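Local coordinates for protein putative angiotensinogen (PDB 5INW) that binds heparin, which promotes its inhibition of thrombin, and belongs to the serpin family of serine protease inhibitors, at residues A[213-218]-A[229-234]; A[175-180]-A[241-246]; A[225-230]-A[409-414]; A[357-362]-A[390-395]; A[168-173]-A[246-251]. The protein carries 1 engineered substitution. All coordinates share one frame; numbering follows the deposited sequence.

Overall arrangement
Contacts 2 and 5 lie along the same pair of strands, 168-179 and 238-251, with centres about 20 Å apart and I246 shared. Strand 405-417 of contact 3 lies beside 238-251 in the same sheet, and beyond it comes strand 389-401 of contact 4. This is the serpin A-sheet. In a loop-cleaved serpin the strand 405-417 is the inserted reactive loop, so contact 3 involves the cleaved loop directly. Contact 1 lies over the sheet, where helix 208-221 meets its own following loop. M215 there packs on F177 and V241 of contact 2. Contacts 1 and 3 share D229 and V230. Contacts 4 and 5 are the farthest apart, with centres about 23 Å from each other.

Contact 1 (A[213-218]-A[229-234]); sequences ELMNAY and DVISDV
N216 of helix 208-221 comes nearest the loop 229-234 at D229, where the two CA atoms are 5.5 Å apart. The loop has no regular structure, but it is extended at I231. The backbone N and O of that residue therefore turn to the same side. The amide of N216 pairs with both. Its OD1 accepts from I231 N at 2.8 Å, on a lone pair in the carbonyl plane. Its ND2 donates to I231 O at 2.7 Å, and that oxygen lies almost exactly in the amide plane. Both bonds are nearly straight, at 171° and 176°.

M215 and I231 make the apolar part, their side chains crossing at about a right angle. I231 CD1 lies 3.8 Å from M215 CE and also touches M215 CB. The bend at chi3 of M215 (92°) turns CE back to this methyl. M215 also rests on F177 of the sheet, and I231 on I219 of the same helix. These parts are helix F of the serpin fold and the linker that leads back to the A-sheet.

The two bonds fix the rotation of the amide and settle which end is oxygen. They also satisfy two backbone polar atoms of a loop outside regular secondary structure.

Contact 2 (A[175-180]-A[241-246]); sequences VVFSKK and VIVNVI
F177 holds CG beside its backbone N (chi1 -58°), which lays the ring back along its own strand, on the V243 side. V243 has CG2 on the N side as well, with CG1 anti to N (chi1 166°). This places V243 CG2 at the ring edge, close to its plane, 4.3 Å from F177 CE2. The CD2 corner of F177 lies 4.4 Å from V241 CB. One ring face is taken by V175 of the same strand, whose CG1 stands over the rim of F177. V175 and V243 meet directly, CB to CB at 4.3 Å.

The strands are antiparallel, at 165°. They are strands 2A and 3A of the serpin A-sheet. V175 with V243 and F177 with V241 are hydrogen-bonded pairs; V176 with I242 between them is a non-hydrogen-bonded pair. V175 N donates to V243 O at 2.8 Å, and V243 N returns a bond to V175 O. F177 N reaches V241 O at 2.9 Å, nearly along the C=O axis. V241 N approaches F177 O at 3.0 Å, tilted from the carbonyl plane.

The face with V175, F177, V241 and V243 lies toward helix 208-221, where M215 touches both F177 and V241. The other face carries V176 and I242, V176 CG2 being 4.2 Å from I242 CG1. I242 also packs on V119 and V120 of helix 110-122.

Contact 3 (A[225-230]-A[409-414]); sequences KKFPDV and KAETVV
Apolar contacts come from F227 and V230. The ring of F227 slides past K409 in the opposite direction, with F227 CZ 3.9 Å from K409 CG. V230 puts its CG1 branch 3.8 Å from V413 CG2.

Contacts of carbon with oxygen gather at E411. Its chain runs out extended (chi2 180°) past the F227 ring. E411 OE2 reaches the ring edge, in its plane, 3.3 Å from F227 CD2. Ring and carboxylate planes differ by 43°. The other V230 branch, CG2, is 3.5 Å from the same E411 OE2. The carbonyl A410 O lies obliquely near the ring, 3.6 Å from F227 CE2.

Charges are near but not touching. D229 OD1 and E411 OE2 stand 5.0 Å apart, which may slightly favour protonation of one of them.

With an alanine at F227, a gap would probably open beside A410 O, and K409 CG and E411 CG would lose the ring they lie against, while V230 would still touch E411.

F227 also packs on V245 and Y247 of strand 238-251. The arrangement belongs to the cleaved serpin fold: the linker after helix F lies across strands 3A and 4A, the latter being the inserted reactive loop.

Contact 4 (A[357-362]-A[390-395]); sequences SYDLKA and VDKITH
Y358 and H395 pair where strand 6A of the serpin A-sheet runs antiparallel to strand 5A, just before the chain turns into helix 361-369. They form a hydrogen-bonded pair. Y358 N donates to H395 O at 2.8 Å, with H395 O also near the plane of the tyrosine ring at its edge. H395 N returns a bond to Y358 O at 3.1 Å, from above the carbonyl plane. D359 and T394 follow as a non-hydrogen-bonded pair. Past the end of the strand, L360 N still bonds I393 O, at 3.1 Å.

L360 fills the angle between two residues of the partner strand. Its CD1 lies 3.7 Å from H395 CB and 4.0 Å from I393 CG2, and the L360 and I393 side chains cross at about a right angle. L360 and H395 also touch I113 of helix 110-122.

H395 has CG anti to its N (chi1 -175°), which sends the imidazole toward that helix. NE2 bonds S109 N and ND1 bonds T412 OG1 of the inserted loop strand. This matches the shutter region of serpins. An NE2 facing a backbone N-H is consistent with the proton being on ND1.

On the opposite face, D359 caps the helix weakly through OD1 to K361 N. Its OD2 is 3.4 Å from K392 CE, while K392 NZ stays 4.0 Å away, too far for a salt bridge.

Contact 5 (A[168-173]-A[246-251]); sequences FELMGK and IYFKGS
F168 and F248 meet at an oblique angle on one face of this antiparallel strand pair. F168 CE1 arrives at the edge of the F248 ring, in its plane, 3.7 Å from F248 CE1. The ring planes are 68° apart and their centroids 6.0 Å. L170 lies on the same face. Its CG is anti to N (chi1 -173°), and CD1 settles 3.7 Å from F248 CB and 4.1 Å from I246 CG1. G172, with no side chain, faces I246.

The other face carries E169, M171 and Y247. E169 extends fully and crosses Y247 at about a right angle. Its carboxylate is turned 63° from the phenol ring, with E169 OE2 3.8 Å from Y247 CE2. M171 CE bends back to 4.3 Å from Y247 CB. Replacing E169 by an alanine would probably uncover the CD2 and CE2 atoms of Y247 and leave R164 without its long, weak ion-pair partner. The hydroxyl of Y247 bonds E407.

M171 and Y247 are a hydrogen-bonded pair. M171 N donates to Y247 O, and Y247 N to M171 O, both at 2.9 Å.

The strands are 2A and 3A of the serpin A-sheet. The face with L170, I246 and F248 is apolar and also receives I25 and F26 of the C-terminal peptide chain. Since E169 meets Y247 by van der Waals contact, backbone bonds probably hold this side more than charge does.

Contact 1 (A[213-218]-A[229-234])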
# COMPACT_ATOMS: atom_id res chain seq x y z
N GLU A 213 -6.13 9.81 22.18
CA GLU A 213 -4.78 9.83 22.76
C GLU A 213 -4.32 8.45 23.16
O GLU A 213 -3.13 8.13 23.01
CB GLU A 213 -4.74 10.69 24.00
CG GLU A 213 -4.98 12.17 23.75
CD GLU A 213 -5.05 12.93 25.05
OE1 GLU A 213 -4.31 12.53 25.99
OE2 GLU A 213 -5.87 13.90 25.13
N LEU A 214 -5.26 7.65 23.68
CA LEU A 214 -4.95 6.31 24.16
C LEU A 214 -4.67 5.41 22.97
O LEU A 214 -3.64 4.73 22.95
CB LEU A 214 -6.08 5.72 25.01
CG LEU A 214 -6.29 6.30 26.43
CD1 LEU A 214 -7.65 6.01 27.00
CD2 LEU A 214 -5.24 5.81 27.39
N MET A 215 -5.53 5.45 21.98
CA MET A 215 -5.32 4.62 20.81
C MET A 215 -3.97 4.93 20.14
O MET A 215 -3.17 4.02 19.89
CB MET A 215 -6.45 4.76 19.86
CG MET A 215 -7.76 4.14 20.35
SD MET A 215 -9.18 4.76 19.39
CE MET A 215 -9.29 3.54 18.15
N ASN A 216 -3.70 6.22 19.90
CA ASN A 216 -2.47 6.66 19.28
C ASN A 216 -1.27 6.31 20.08
O ASN A 216 -0.27 5.88 19.52
CB ASN A 216 -2.46 8.13 18.98
CG ASN A 216 -3.33 8.48 17.80
OD1 ASN A 216 -3.35 7.78 16.79
ND2 ASN A 216 -4.09 9.56 17.92
N ALA A 217 -1.35 6.47 21.39
CA ALA A 217 -0.24 6.09 22.28
C ALA A 217 0.05 4.59 22.19
O ALA A 217 1.20 4.20 22.17
CB ALA A 217 -0.59 6.47 23.72
N TYR A 218 -0.99 3.75 22.12
CA TYR A 218 -0.78 2.31 21.94
C TYR A 218 -0.12 1.99 20.62
O TYR A 218 0.77 1.14 20.56
CB TYR A 218 -2.09 1.53 22.00
CG TYR A 218 -1.88 0.01 22.02
CD1 TYR A 218 -1.74 -0.69 23.23
CD2 TYR A 218 -1.83 -0.71 20.83
CE1 TYR A 218 -1.59 -2.08 23.24
CE2 TYR A 218 -1.66 -2.07 20.85
CZ TYR A 218 -1.53 -2.75 22.04
OH TYR A 218 -1.35 -4.10 22.00
N ASP A 229 -0.25 9.70 16.00
CA ASP A 229 -1.43 10.32 15.30
C ASP A 229 -2.13 9.56 14.11
O ASP A 229 -2.74 10.18 13.25
CB ASP A 229 -1.10 11.77 14.88
CG ASP A 229 -0.08 11.86 13.75
OD1 ASP A 229 -0.04 10.96 12.86
OD2 ASP A 229 0.69 12.84 13.72
N VAL A 230 -2.09 8.24 14.10
CA VAL A 230 -2.78 7.45 13.11
C VAL A 230 -4.29 7.71 13.22
O VAL A 230 -5.00 7.64 12.23
CB VAL A 230 -2.51 5.94 13.29
CG1 VAL A 230 -3.36 5.06 12.37
CG2 VAL A 230 -1.05 5.64 13.05
N ILE A 231 -4.79 7.97 14.42
CA ILE A 231 -6.21 8.28 14.58
C ILE A 231 -6.38 9.77 14.94
O ILE A 231 -5.67 10.28 15.83
CB ILE A 231 -6.87 7.37 15.61
CG1 ILE A 231 -6.95 5.95 15.04
CG2 ILE A 231 -8.25 7.87 15.95
CD1 ILE A 231 -6.47 4.95 16.04
N SER A 232 -7.31 10.42 14.25
CA SER A 232 -7.65 11.84 14.48
C SER A 232 -8.92 12.03 15.30
O SER A 232 -8.98 12.93 16.13
CB SER A 232 -7.83 12.56 13.14
OG SER A 232 -8.69 11.83 12.28
N ASP A 233 -9.92 11.17 15.09
CA ASP A 233 -11.27 11.38 15.61
C ASP A 233 -11.90 10.01 15.82
O ASP A 233 -11.55 9.05 15.13
CB ASP A 233 -12.06 12.22 14.56
CG ASP A 233 -13.17 13.12 15.16
OD1 ASP A 233 -13.76 12.81 16.22
OD2 ASP A 233 -13.52 14.13 14.49
N VAL A 234 -12.84 9.93 16.76
CA VAL A 234 -13.61 8.72 17.01
C VAL A 234 -14.98 9.07 17.58
O VAL A 234 -15.08 9.80 18.56
CB VAL A 234 -12.85 7.75 17.94
CG1 VAL A 234 -12.77 8.28 19.38
CG2 VAL A 234 -13.45 6.37 17.92

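Contact 2 (A[175-180]-A[241-246])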
# COMPACT_ATOMS: atom_id res chain seq x y z
N VAL A 175 -3.81 -3.79 14.62
CA VAL A 175 -4.32 -3.47 15.95
C VAL A 175 -5.81 -3.32 15.86
O VAL A 175 -6.29 -2.76 14.87
CB VAL A 175 -3.70 -2.19 16.53
CG1 VAL A 175 -4.20 -1.96 17.95
CG2 VAL A 175 -2.18 -2.32 16.58
N VAL A 176 -6.52 -3.89 16.83
CA VAL A 176 -7.96 -3.84 16.85
C VAL A 176 -8.44 -3.31 18.18
O VAL A 176 -8.25 -3.93 19.26
CB VAL A 176 -8.59 -5.21 16.55
CG1 VAL A 176 -10.11 -5.15 16.68
CG2 VAL A 176 -8.18 -5.72 15.15
N PHE A 177 -9.10 -2.18 18.13
CA PHE A 177 -9.72 -1.61 19.32
C PHE A 177 -11.20 -1.95 19.34
O PHE A 177 -11.87 -1.92 18.31
CB PHE A 177 -9.51 -0.09 19.33
CG PHE A 177 -8.09 0.33 19.29
CD1 PHE A 177 -7.30 0.25 20.43
CD2 PHE A 177 -7.51 0.79 18.08
CE1 PHE A 177 -5.98 0.65 20.42
CE2 PHE A 177 -6.16 1.20 18.05
CZ PHE A 177 -5.38 1.11 19.24
N SER A 178 -11.74 -2.18 20.53
CA SER A 178 -13.15 -2.53 20.69
C SER A 178 -13.81 -1.72 21.81
O SER A 178 -13.18 -1.40 22.83
CB SER A 178 -13.25 -4.05 20.95
OG SER A 178 -14.52 -4.42 21.41
N LYS A 179 -15.11 -1.43 21.62
CA LYS A 179 -15.93 -0.76 22.69
C LYS A 179 -15.89 -1.51 24.01
O LYS A 179 -15.96 -2.74 24.04
CB LYS A 179 -17.38 -0.60 22.27
CG LYS A 179 -18.17 0.43 23.05
CD LYS A 179 -19.61 0.47 22.54
CE LYS A 179 -20.29 1.82 22.75
NZ LYS A 179 -20.67 2.06 24.17
N LYS A 180 -15.73 -0.76 25.08
CA LYS A 180 -15.44 -1.34 26.39
C LYS A 180 -16.54 -2.24 26.89
O LYS A 180 -16.27 -3.31 27.40
CB LYS A 180 -15.14 -0.26 27.44
CG LYS A 180 -14.45 -0.80 28.69
CD LYS A 180 -14.16 0.31 29.68
CE LYS A 180 -15.41 0.56 30.51
NZ LYS A 180 -15.20 1.58 31.57
N VAL A 241 -12.54 -0.16 15.97
CA VAL A 241 -11.63 0.46 15.02
C VAL A 241 -10.53 -0.53 14.71
O VAL A 241 -9.88 -0.98 15.63
CB VAL A 241 -11.00 1.73 15.62
CG1 VAL A 241 -10.05 2.37 14.63
CG2 VAL A 241 -12.10 2.69 15.95
N ILE A 242 -10.30 -0.83 13.44
CA ILE A 242 -9.27 -1.78 13.00
C ILE A 242 -8.20 -0.96 12.34
O ILE A 242 -8.50 -0.06 11.63
CB ILE A 242 -9.85 -2.74 11.94
CG1 ILE A 242 -10.87 -3.68 12.60
CG2 ILE A 242 -8.78 -3.58 11.25
CD1 ILE A 242 -11.83 -4.32 11.62
N VAL A 243 -6.95 -1.31 12.58
CA VAL A 243 -5.80 -0.53 12.10
C VAL A 243 -4.76 -1.47 11.54
O VAL A 243 -4.37 -2.44 12.18
CB VAL A 243 -5.13 0.24 13.26
CG1 VAL A 243 -3.77 0.76 12.86
CG2 VAL A 243 -6.06 1.34 13.74
N ASN A 244 -4.33 -1.21 10.33
CA ASN A 244 -3.08 -1.76 9.84
C ASN A 244 -2.15 -0.59 9.59
O ASN A 244 -2.53 0.44 9.02
CB ASN A 244 -3.21 -2.52 8.51
CG ASN A 244 -1.89 -2.99 8.02
OD1 ASN A 244 -1.16 -2.26 7.36
ND2 ASN A 244 -1.50 -4.17 8.48
N VAL A 245 -0.91 -0.78 10.00
CA VAL A 245 0.19 0.02 9.51
C VAL A 245 1.26 -0.88 8.91
O VAL A 245 1.47 -1.99 9.36
CB VAL A 245 0.82 0.87 10.61
CG1 VAL A 245 -0.27 1.64 11.29
CG2 VAL A 245 1.57 0.01 11.61
N ILE A 246 2.03 -0.29 8.01
CA ILE A 246 3.12 -0.96 7.35
C ILE A 246 4.18 0.07 7.04
O ILE A 246 3.89 1.18 6.57
CB ILE A 246 2.55 -1.66 6.14
CG1 ILE A 246 3.59 -2.31 5.30
CG2 ILE A 246 1.77 -0.69 5.28
CD1 ILE A 246 2.87 -3.26 4.36

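Contact 3 (A[225-230]-A[409-414])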
# COMPACT_ATOMS: atom_id res chain seq x y z
N LYS A 225 7.54 4.66 17.64
CA LYS A 225 7.34 6.07 17.29
C LYS A 225 7.36 6.43 15.80
O LYS A 225 7.48 7.60 15.44
CB LYS A 225 8.33 6.97 18.06
CG LYS A 225 8.33 6.76 19.58
CD LYS A 225 8.97 7.93 20.34
CE LYS A 225 8.82 7.79 21.85
NZ LYS A 225 9.27 9.02 22.56
N LYS A 226 7.20 5.44 14.92
CA LYS A 226 7.08 5.74 13.49
C LYS A 226 5.66 6.19 13.17
O LYS A 226 5.44 6.96 12.25
CB LYS A 226 7.42 4.50 12.66
CG LYS A 226 8.90 4.14 12.66
CD LYS A 226 9.72 5.29 12.04
CE LYS A 226 11.09 4.85 11.54
NZ LYS A 226 12.07 4.52 12.63
N PHE A 227 4.71 5.69 13.93
CA PHE A 227 3.32 5.99 13.73
C PHE A 227 2.70 6.60 14.99
O PHE A 227 2.17 5.89 15.85
CB PHE A 227 2.60 4.71 13.35
CG PHE A 227 3.03 4.13 12.05
CD1 PHE A 227 4.07 3.25 11.99
CD2 PHE A 227 2.39 4.48 10.88
CE1 PHE A 227 4.47 2.73 10.81
CE2 PHE A 227 2.79 3.96 9.68
CZ PHE A 227 3.82 3.08 9.64
N PRO A 228 2.79 7.94 15.12
CA PRO A 228 1.96 8.65 16.10
C PRO A 228 0.72 9.08 15.33
O PRO A 228 0.66 8.83 14.11
CB PRO A 228 2.83 9.85 16.42
CG PRO A 228 3.51 10.16 15.12
CD PRO A 228 3.66 8.87 14.36
N ASP A 229 -0.25 9.70 16.00
CA ASP A 229 -1.43 10.32 15.30
C ASP A 229 -2.13 9.56 14.11
O ASP A 229 -2.74 10.18 13.25
CB ASP A 229 -1.10 11.77 14.88
CG ASP A 229 -0.08 11.86 13.75
OD1 ASP A 229 -0.04 10.96 12.86
OD2 ASP A 229 0.69 12.84 13.72
N VAL A 230 -2.09 8.24 14.10
CA VAL A 230 -2.78 7.45 13.11
C VAL A 230 -4.29 7.71 13.22
O VAL A 230 -5.00 7.64 12.23
CB VAL A 230 -2.51 5.94 13.29
CG1 VAL A 230 -3.36 5.06 12.37
CG2 VAL A 230 -1.05 5.64 13.05
N LYS A 409 5.61 4.62 4.35
CA LYS A 409 4.67 4.27 5.40
C LYS A 409 3.31 4.14 4.74
O LYS A 409 3.03 4.88 3.83
CB LYS A 409 4.55 5.42 6.39
CG LYS A 409 5.71 5.60 7.33
CD LYS A 409 5.75 7.02 7.95
CE LYS A 409 7.20 7.46 8.23
NZ LYS A 409 7.55 8.89 7.91
N ALA A 410 2.47 3.25 5.25
CA ALA A 410 1.03 3.29 4.99
C ALA A 410 0.26 2.97 6.25
O ALA A 410 0.77 2.32 7.13
CB ALA A 410 0.64 2.29 3.90
N GLU A 411 -1.00 3.39 6.29
CA GLU A 411 -1.89 3.27 7.45
C GLU A 411 -3.30 3.10 6.91
O GLU A 411 -3.76 3.97 6.18
CB GLU A 411 -1.91 4.59 8.14
CG GLU A 411 -0.56 5.18 8.53
CD GLU A 411 -0.70 6.53 9.22
OE1 GLU A 411 -1.69 7.27 8.99
OE2 GLU A 411 0.22 6.85 10.00
N THR A 412 -3.95 1.99 7.25
CA THR A 412 -5.35 1.81 6.95
C THR A 412 -6.12 1.74 8.26
O THR A 412 -5.75 1.00 9.16
CB THR A 412 -5.54 0.52 6.23
OG1 THR A 412 -4.59 0.49 5.16
CG2 THR A 412 -6.96 0.37 5.73
N VAL A 413 -7.20 2.51 8.33
CA VAL A 413 -8.05 2.60 9.49
C VAL A 413 -9.48 2.26 9.06
O VAL A 413 -9.98 2.83 8.11
CB VAL A 413 -7.98 4.01 10.11
CG1 VAL A 413 -8.90 4.13 11.32
CG2 VAL A 413 -6.59 4.29 10.55
N VAL A 414 -10.17 1.41 9.84
CA VAL A 414 -11.55 1.02 9.60
C VAL A 414 -12.35 1.34 10.83
O VAL A 414 -11.94 1.01 11.92
CB VAL A 414 -11.67 -0.48 9.33
CG1 VAL A 414 -13.09 -0.83 8.91
CG2 VAL A 414 -10.70 -0.91 8.23

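Contact 4 (A[357-362]-A[390-395])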
# COMPACT_ATOMS: atom_id res chain seq x y z
N SER A 357 -3.76 10.91 0.75
CA SER A 357 -4.82 10.36 1.62
C SER A 357 -5.97 9.91 0.78
O SER A 357 -6.27 10.50 -0.23
CB SER A 357 -5.33 11.39 2.61
OG SER A 357 -4.28 11.80 3.43
N TYR A 358 -6.68 8.90 1.26
CA TYR A 358 -7.88 8.46 0.60
C TYR A 358 -8.98 8.17 1.59
O TYR A 358 -8.73 7.90 2.76
CB TYR A 358 -7.62 7.23 -0.23
CG TYR A 358 -6.51 7.32 -1.29
CD1 TYR A 358 -6.78 7.77 -2.57
CD2 TYR A 358 -5.23 6.86 -1.00
CE1 TYR A 358 -5.81 7.79 -3.53
CE2 TYR A 358 -4.25 6.87 -1.95
CZ TYR A 358 -4.53 7.34 -3.22
OH TYR A 358 -3.54 7.38 -4.18
N ASP A 359 -10.21 8.31 1.10
CA ASP A 359 -11.40 7.71 1.71
C ASP A 359 -11.78 6.65 0.65
O ASP A 359 -11.96 6.97 -0.50
CB ASP A 359 -12.45 8.79 1.92
CG ASP A 359 -13.77 8.24 2.41
OD1 ASP A 359 -14.40 7.44 1.70
OD2 ASP A 359 -14.20 8.65 3.50
N LEU A 360 -11.82 5.39 1.04
CA LEU A 360 -11.86 4.33 0.04
C LEU A 360 -13.26 3.79 -0.20
O LEU A 360 -13.43 2.85 -0.99
CB LEU A 360 -10.97 3.18 0.50
CG LEU A 360 -9.49 3.46 0.69
CD1 LEU A 360 -8.78 2.20 1.20
CD2 LEU A 360 -8.90 3.90 -0.62
N LYS A 361 -14.26 4.37 0.46
CA LYS A 361 -15.61 3.81 0.49
C LYS A 361 -16.17 3.59 -0.92
O LYS A 361 -16.63 2.52 -1.26
CB LYS A 361 -16.51 4.69 1.35
CG LYS A 361 -17.98 4.35 1.26
CD LYS A 361 -18.82 4.92 2.40
CE LYS A 361 -20.29 5.00 1.98
NZ LYS A 361 -21.24 5.17 3.13
N ALA A 362 -16.06 4.60 -1.75
CA ALA A 362 -16.55 4.52 -3.10
C ALA A 362 -15.71 3.62 -3.98
O ALA A 362 -16.24 3.04 -4.91
CB ALA A 362 -16.60 5.92 -3.72
N VAL A 390 -19.48 -1.17 8.62
CA VAL A 390 -18.33 -0.30 8.40
C VAL A 390 -18.82 1.13 8.15
O VAL A 390 -19.42 1.42 7.13
CB VAL A 390 -17.48 -0.73 7.19
CG1 VAL A 390 -16.28 0.18 7.02
CG2 VAL A 390 -17.02 -2.18 7.32
N ASP A 391 -18.47 2.04 9.05
CA ASP A 391 -18.74 3.46 8.87
C ASP A 391 -17.83 4.10 7.88
O ASP A 391 -18.27 4.81 7.05
CB ASP A 391 -18.55 4.19 10.18
CG ASP A 391 -19.05 5.60 10.12
OD1 ASP A 391 -20.13 5.83 9.53
OD2 ASP A 391 -18.38 6.47 10.69
N LYS A 392 -16.54 3.82 7.98
CA LYS A 392 -15.49 4.58 7.36
C LYS A 392 -14.20 3.76 7.20
O LYS A 392 -13.79 3.02 8.13
CB LYS A 392 -15.21 5.80 8.26
CG LYS A 392 -14.11 6.72 7.72
CD LYS A 392 -14.30 8.19 8.08
CE LYS A 392 -14.02 9.11 6.90
NZ LYS A 392 -14.67 10.46 7.04
N ILE A 393 -13.54 3.95 6.06
CA ILE A 393 -12.20 3.41 5.79
C ILE A 393 -11.25 4.41 5.15
O ILE A 393 -11.47 4.84 4.03
CB ILE A 393 -12.27 2.24 4.82
CG1 ILE A 393 -13.11 1.12 5.39
CG2 ILE A 393 -10.88 1.69 4.54
CD1 ILE A 393 -13.10 -0.14 4.53
N THR A 394 -10.22 4.80 5.86
CA THR A 394 -9.25 5.73 5.32
C THR A 394 -8.01 4.95 4.97
O THR A 394 -7.84 3.83 5.42
CB THR A 394 -9.00 6.92 6.29
OG1 THR A 394 -8.77 6.46 7.63
CG2 THR A 394 -10.23 7.77 6.34
N HIS A 395 -7.20 5.51 4.08
CA HIS A 395 -5.90 4.98 3.75
C HIS A 395 -5.02 6.16 3.55
O HIS A 395 -5.37 7.06 2.89
CB HIS A 395 -5.93 4.11 2.51
CG HIS A 395 -4.61 3.47 2.24
ND1 HIS A 395 -4.19 2.34 2.89
CD2 HIS A 395 -3.58 3.87 1.49
CE1 HIS A 395 -2.97 2.04 2.51
NE2 HIS A 395 -2.58 2.96 1.65

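Contact 5 (A[168-173]-A[246-251])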
# COMPACT_ATOMS: atom_id res chain seq x y z
N PHE A 168 17.68 -3.01 5.25
CA PHE A 168 16.27 -3.36 4.86
C PHE A 168 15.38 -3.51 6.07
O PHE A 168 15.80 -4.13 7.05
CB PHE A 168 16.24 -4.67 4.09
CG PHE A 168 14.88 -5.09 3.67
CD1 PHE A 168 14.28 -4.55 2.56
CD2 PHE A 168 14.17 -6.05 4.39
CE1 PHE A 168 13.00 -4.96 2.16
CE2 PHE A 168 12.89 -6.44 4.01
CZ PHE A 168 12.31 -5.89 2.92
N GLU A 169 14.17 -2.95 6.04
CA GLU A 169 13.17 -3.19 7.09
C GLU A 169 11.84 -3.14 6.46
O GLU A 169 11.50 -2.13 5.80
CB GLU A 169 13.21 -2.11 8.20
CG GLU A 169 12.19 -2.34 9.34
CD GLU A 169 12.25 -1.36 10.53
OE1 GLU A 169 11.30 -1.41 11.37
OE2 GLU A 169 13.20 -0.54 10.67
N LEU A 170 11.07 -4.21 6.67
CA LEU A 170 9.63 -4.21 6.39
C LEU A 170 8.90 -4.74 7.60
O LEU A 170 9.15 -5.86 8.03
CB LEU A 170 9.31 -5.03 5.13
CG LEU A 170 7.82 -4.89 4.75
CD1 LEU A 170 7.41 -3.52 4.26
CD2 LEU A 170 7.39 -5.92 3.73
N MET A 171 7.99 -3.96 8.14
CA MET A 171 7.34 -4.24 9.41
C MET A 171 5.87 -3.93 9.18
O MET A 171 5.53 -2.94 8.54
CB MET A 171 7.98 -3.32 10.48
CG MET A 171 7.39 -3.30 11.90
SD MET A 171 6.03 -2.09 11.96
CE MET A 171 6.76 -0.64 12.71
N GLY A 172 5.00 -4.76 9.74
CA GLY A 172 3.57 -4.63 9.63
C GLY A 172 2.89 -5.00 10.94
O GLY A 172 3.25 -5.99 11.59
N LYS A 173 1.88 -4.21 11.32
CA LYS A 173 1.22 -4.38 12.59
C LYS A 173 -0.26 -4.17 12.37
O LYS A 173 -0.65 -3.15 11.84
CB LYS A 173 1.81 -3.37 13.59
CG LYS A 173 1.51 -3.64 15.05
CD LYS A 173 2.36 -4.75 15.67
CE LYS A 173 1.64 -5.43 16.86
NZ LYS A 173 0.58 -6.42 16.45
N ILE A 246 2.03 -0.29 8.01
CA ILE A 246 3.12 -0.96 7.35
C ILE A 246 4.18 0.07 7.04
O ILE A 246 3.89 1.18 6.57
CB ILE A 246 2.55 -1.66 6.14
CG1 ILE A 246 3.59 -2.31 5.30
CG2 ILE A 246 1.77 -0.69 5.28
CD1 ILE A 246 2.87 -3.26 4.36
N TYR A 247 5.41 -0.30 7.37
CA TYR A 247 6.57 0.56 7.27
C TYR A 247 7.65 -0.18 6.52
O TYR A 247 7.98 -1.30 6.92
CB TYR A 247 7.10 0.88 8.65
CG TYR A 247 8.40 1.65 8.62
CD1 TYR A 247 8.39 3.00 8.49
CD2 TYR A 247 9.66 1.00 8.70
CE1 TYR A 247 9.56 3.72 8.45
CE2 TYR A 247 10.85 1.70 8.65
CZ TYR A 247 10.79 3.08 8.52
OH TYR A 247 11.92 3.90 8.48
N PHE A 248 8.20 0.46 5.49
CA PHE A 248 9.32 -0.05 4.70
C PHE A 248 10.48 0.94 4.68
O PHE A 248 10.25 2.14 4.44
CB PHE A 248 8.83 -0.29 3.27
CG PHE A 248 9.93 -0.40 2.24
CD1 PHE A 248 10.68 -1.57 2.14
CD2 PHE A 248 10.18 0.62 1.36
CE1 PHE A 248 11.68 -1.69 1.20
CE2 PHE A 248 11.18 0.52 0.41
CZ PHE A 248 11.92 -0.65 0.32
N LYS A 249 11.70 0.47 4.93
CA LYS A 249 12.88 1.32 4.69
C LYS A 249 13.99 0.51 4.09
O LYS A 249 14.60 -0.31 4.76
CB LYS A 249 13.37 2.02 5.94
CG LYS A 249 14.48 3.04 5.67
CD LYS A 249 14.87 3.73 6.96
CE LYS A 249 16.12 4.56 6.77
NZ LYS A 249 16.67 4.94 8.09
N GLY A 250 14.25 0.79 2.81
CA GLY A 250 15.23 0.07 2.04
C GLY A 250 16.34 0.96 1.54
O GLY A 250 16.12 2.01 0.99
N SER A 251 17.56 0.52 1.77
CA SER A 251 18.76 1.17 1.17
C SER A 251 18.91 0.71 -0.25
O SER A 251 18.74 -0.51 -0.53
CB SER A 251 20.01 0.78 1.93
OG SER A 251 20.13 1.62 3.01